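Local coordinates for protein 4-dehydrase (Streptomyces venezuelae, PDB 2PO3) that probably acts as a pyridoxal phosphate-dependent sugar aminotransferase of the DegT/DnrJ/EryC1 family, a key enzyme in the biosynthesis of desosamine, at residues 3-15 against 381-393. Numbering follows the deposited sequence.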
# COMPACT_ATOMS: atom_id res chain seq x y z
N SER A 3 23.04 14.82 -44.19
CA SER A 3 22.79 13.80 -43.20
C SER A 3 21.38 13.89 -42.66
O SER A 3 20.91 14.94 -42.22
CB SER A 3 23.81 13.86 -42.05
OG SER A 3 24.50 12.63 -41.91
N ALA A 4 20.69 12.75 -42.70
CA ALA A 4 19.34 12.72 -42.19
C ALA A 4 19.48 12.79 -40.67
O ALA A 4 18.50 12.93 -39.93
CB ALA A 4 18.64 11.43 -42.64
N LEU A 5 20.73 12.69 -40.22
CA LEU A 5 21.04 12.73 -38.79
C LEU A 5 20.87 14.10 -38.20
O LEU A 5 20.58 14.25 -37.01
CB LEU A 5 22.46 12.23 -38.42
CG LEU A 5 22.95 10.92 -39.03
CD1 LEU A 5 24.00 10.30 -38.11
CD2 LEU A 5 21.82 9.92 -39.31
N SER A 6 21.10 15.10 -39.03
CA SER A 6 20.99 16.46 -38.54
C SER A 6 19.57 16.92 -38.36
O SER A 6 19.30 17.84 -37.58
CB SER A 6 21.86 17.41 -39.31
OG SER A 6 22.78 16.62 -40.04
N ASP A 7 18.66 16.28 -39.06
CA ASP A 7 17.28 16.67 -38.87
C ASP A 7 16.84 16.09 -37.54
O ASP A 7 15.74 16.40 -37.06
CB ASP A 7 16.37 16.17 -40.00
CG ASP A 7 16.99 16.44 -41.34
OD1 ASP A 7 17.93 17.21 -41.49
OD2 ASP A 7 16.46 15.72 -42.30
N LEU A 8 17.74 15.25 -36.97
CA LEU A 8 17.51 14.62 -35.68
C LEU A 8 17.55 15.66 -34.59
O LEU A 8 18.56 16.34 -34.43
CB LEU A 8 18.51 13.51 -35.27
CG LEU A 8 18.50 12.25 -36.14
CD1 LEU A 8 19.48 11.23 -35.60
CD2 LEU A 8 17.12 11.61 -36.22
N ALA A 9 16.44 15.74 -33.86
CA ALA A 9 16.28 16.65 -32.76
C ALA A 9 17.41 16.39 -31.79
O ALA A 9 17.88 17.27 -31.05
CB ALA A 9 14.94 16.42 -32.07
N PHE A 10 17.84 15.14 -31.82
CA PHE A 10 18.92 14.73 -30.96
C PHE A 10 20.18 15.50 -31.32
O PHE A 10 21.00 15.87 -30.47
CB PHE A 10 19.13 13.22 -31.10
CG PHE A 10 20.23 12.74 -30.22
CD1 PHE A 10 20.03 12.48 -28.87
CD2 PHE A 10 21.51 12.58 -30.75
CE1 PHE A 10 21.07 12.03 -28.05
CE2 PHE A 10 22.57 12.15 -29.95
CZ PHE A 10 22.35 11.86 -28.60
N PHE A 11 20.32 15.75 -32.62
CA PHE A 11 21.45 16.46 -33.16
C PHE A 11 21.20 17.94 -33.28
O PHE A 11 21.94 18.67 -33.94
CB PHE A 11 21.89 15.84 -34.48
CG PHE A 11 22.61 14.55 -34.14
CD1 PHE A 11 22.14 13.32 -34.63
CD2 PHE A 11 23.73 14.57 -33.32
CE1 PHE A 11 22.80 12.13 -34.32
CE2 PHE A 11 24.40 13.38 -33.00
CZ PHE A 11 23.94 12.16 -33.51
N GLY A 12 20.13 18.37 -32.62
CA GLY A 12 19.76 19.77 -32.63
C GLY A 12 18.75 20.11 -33.70
O GLY A 12 18.34 21.25 -33.85
N GLY A 13 18.33 19.12 -34.47
CA GLY A 13 17.35 19.38 -35.49
C GLY A 13 15.99 19.63 -34.83
O GLY A 13 15.82 19.77 -33.59
N PRO A 14 15.00 19.68 -35.71
CA PRO A 14 13.62 19.88 -35.31
C PRO A 14 13.00 18.51 -35.04
O PRO A 14 13.21 17.59 -35.86
CB PRO A 14 12.95 20.53 -36.52
CG PRO A 14 13.89 20.36 -37.71
CD PRO A 14 15.20 19.80 -37.18
N ALA A 15 12.28 18.37 -33.90
CA ALA A 15 11.63 17.10 -33.55
C ALA A 15 10.48 16.92 -34.52
O ALA A 15 9.61 17.79 -34.67
CB ALA A 15 11.19 16.98 -32.09
N LEU A 381 16.34 3.84 -38.91
CA LEU A 381 17.40 4.82 -39.16
C LEU A 381 18.62 4.52 -38.28
O LEU A 381 19.77 4.36 -38.73
CB LEU A 381 16.85 6.24 -38.90
CG LEU A 381 17.87 7.37 -38.93
CD1 LEU A 381 18.42 7.46 -40.34
CD2 LEU A 381 17.24 8.72 -38.60
N CYS A 382 18.34 4.41 -36.98
CA CYS A 382 19.36 4.13 -35.97
C CYS A 382 20.17 2.88 -36.25
O CYS A 382 21.38 2.81 -36.07
CB CYS A 382 18.71 3.94 -34.57
SG CYS A 382 18.02 5.46 -33.85
N ALA A 383 19.47 1.84 -36.67
CA ALA A 383 20.10 0.58 -36.94
C ALA A 383 20.94 0.59 -38.19
O ALA A 383 22.02 0.01 -38.20
CB ALA A 383 19.07 -0.55 -36.98
N THR A 384 20.43 1.26 -39.23
CA THR A 384 21.16 1.32 -40.49
C THR A 384 22.24 2.38 -40.55
O THR A 384 23.09 2.33 -41.45
CB THR A 384 20.22 1.54 -41.69
OG1 THR A 384 19.65 2.82 -41.56
CG2 THR A 384 19.14 0.47 -41.68
N ARG A 385 22.20 3.32 -39.61
CA ARG A 385 23.20 4.38 -39.62
C ARG A 385 23.90 4.55 -38.29
O ARG A 385 24.52 5.60 -38.08
CB ARG A 385 22.63 5.72 -40.06
CG ARG A 385 21.72 5.63 -41.29
CD ARG A 385 22.37 5.99 -42.63
NE ARG A 385 23.15 7.23 -42.65
CZ ARG A 385 22.78 8.37 -43.25
NH1 ARG A 385 21.61 8.49 -43.90
NH2 ARG A 385 23.61 9.42 -43.20
N GLY A 386 23.78 3.51 -37.44
CA GLY A 386 24.33 3.41 -36.09
C GLY A 386 25.73 3.95 -35.89
O GLY A 386 25.96 4.85 -35.08
N ARG A 387 26.62 3.35 -36.68
CA ARG A 387 28.05 3.63 -36.75
C ARG A 387 28.32 5.13 -36.93
O ARG A 387 29.12 5.74 -36.21
CB ARG A 387 28.69 2.79 -37.87
CG ARG A 387 28.87 1.32 -37.48
CD ARG A 387 29.29 0.35 -38.60
NE ARG A 387 28.67 -0.97 -38.46
CZ ARG A 387 29.02 -1.89 -37.54
NH1 ARG A 387 30.01 -1.69 -36.67
NH2 ARG A 387 28.38 -3.07 -37.52
N GLU A 388 27.64 5.73 -37.89
CA GLU A 388 27.83 7.15 -38.12
C GLU A 388 27.18 7.97 -37.00
O GLU A 388 27.70 9.00 -36.55
CB GLU A 388 27.37 7.52 -39.54
CG GLU A 388 27.28 9.04 -39.84
CD GLU A 388 26.50 9.33 -41.09
OE1 GLU A 388 26.41 8.55 -42.02
OE2 GLU A 388 25.97 10.52 -41.11
N LEU A 389 26.03 7.49 -36.53
CA LEU A 389 25.29 8.15 -35.47
C LEU A 389 26.10 8.13 -34.18
O LEU A 389 26.20 9.11 -33.45
CB LEU A 389 23.96 7.43 -35.28
CG LEU A 389 22.83 8.35 -34.84
CD1 LEU A 389 21.54 7.54 -34.70
CD2 LEU A 389 23.23 9.01 -33.53
N THR A 390 26.67 6.97 -33.90
CA THR A 390 27.49 6.86 -32.72
C THR A 390 28.71 7.82 -32.90
O THR A 390 29.06 8.63 -32.05
CB THR A 390 27.95 5.39 -32.56
OG1 THR A 390 26.89 4.49 -32.28
CG2 THR A 390 29.10 5.21 -31.56
N ALA A 391 29.35 7.74 -34.06
CA ALA A 391 30.51 8.55 -34.38
C ALA A 391 30.27 10.01 -34.16
O ALA A 391 31.01 10.68 -33.46
CB ALA A 391 31.03 8.26 -35.79
N ARG A 392 29.21 10.49 -34.78
CA ARG A 392 28.81 11.88 -34.67
C ARG A 392 28.49 12.24 -33.21
O ARG A 392 28.71 13.34 -32.71
CB ARG A 392 27.62 12.13 -35.58
CG ARG A 392 26.87 13.41 -35.26
CD ARG A 392 26.27 14.03 -36.51
NE ARG A 392 25.61 15.32 -36.34
CZ ARG A 392 24.72 15.79 -37.22
NH1 ARG A 392 24.39 15.10 -38.31
NH2 ARG A 392 24.14 16.96 -37.00
N HIS A 393 27.96 11.27 -32.50
CA HIS A 393 27.66 11.55 -31.13
C HIS A 393 28.97 11.67 -30.35
O HIS A 393 29.16 12.56 -29.52
CB HIS A 393 26.81 10.40 -30.56
CG HIS A 393 26.58 10.55 -29.07
ND1 HIS A 393 26.03 11.69 -28.50
CD2 HIS A 393 26.78 9.65 -28.05
CE1 HIS A 393 25.97 11.52 -27.18
NE2 HIS A 393 26.39 10.28 -26.89
O HOH W 1 26.24 12.85 -40.03
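Arg392 leaves its helix with CG anti to the backbone N (chi1 164°) and bends at chi2, which carries its chain across Phe11; chi1 of -75° swings the Phe11 ring to the helix side, where one face lies against the arginine. CD sits squarely over this face, 4.1 Å from Arg392 CD to the Phe11 ring centroid, a CH-pi contact. Farther out the guanidinium lies nearly flat on the ring, planes 28° apart, in an off-centre cation-pi stack. Phe10 CD2 sits over the centre of the opposite face of Phe11, and Leu389 CD2 fills the edge. Beyond the ring, Arg392 NH1 donates a fairly straight in-plane hydrogen bond to Ser6 OG (2.8 Å), at the far end of the guanidinium.

Leu5, which opens the type I turn from Leu5 to Leu8, points toward the helix. Its CD1 packs 4.0 Å from Leu389 CG, and its CD2 lies over one face of the Arg385 guanidinium. Farther back along the helix, Leu8 CD2 meets Leu381 CD2 at 3.7 Å, the two side chains lying antiparallel, side by side. Within the helix Arg385 NH2 forms a salt bridge to Glu388 OE1 (3.2 Å). At the other end Phe10 presents its edge to His393, with Phe10 CZ 3.7 Å from His393 ND1, while Leu314 of helix 312-321 touches both.

Replacing Arg392 with an alanine is likely to leave one face of Phe11 without its cover and Ser6 OG without its charged donor. The N-terminal segment is laid on the last helix, 369-394, and joins the two ends of the modelled chain, away from the sugar-nucleotide pocket, through a leucine core and one arginine that serves both an aromatic face and a hydroxyl.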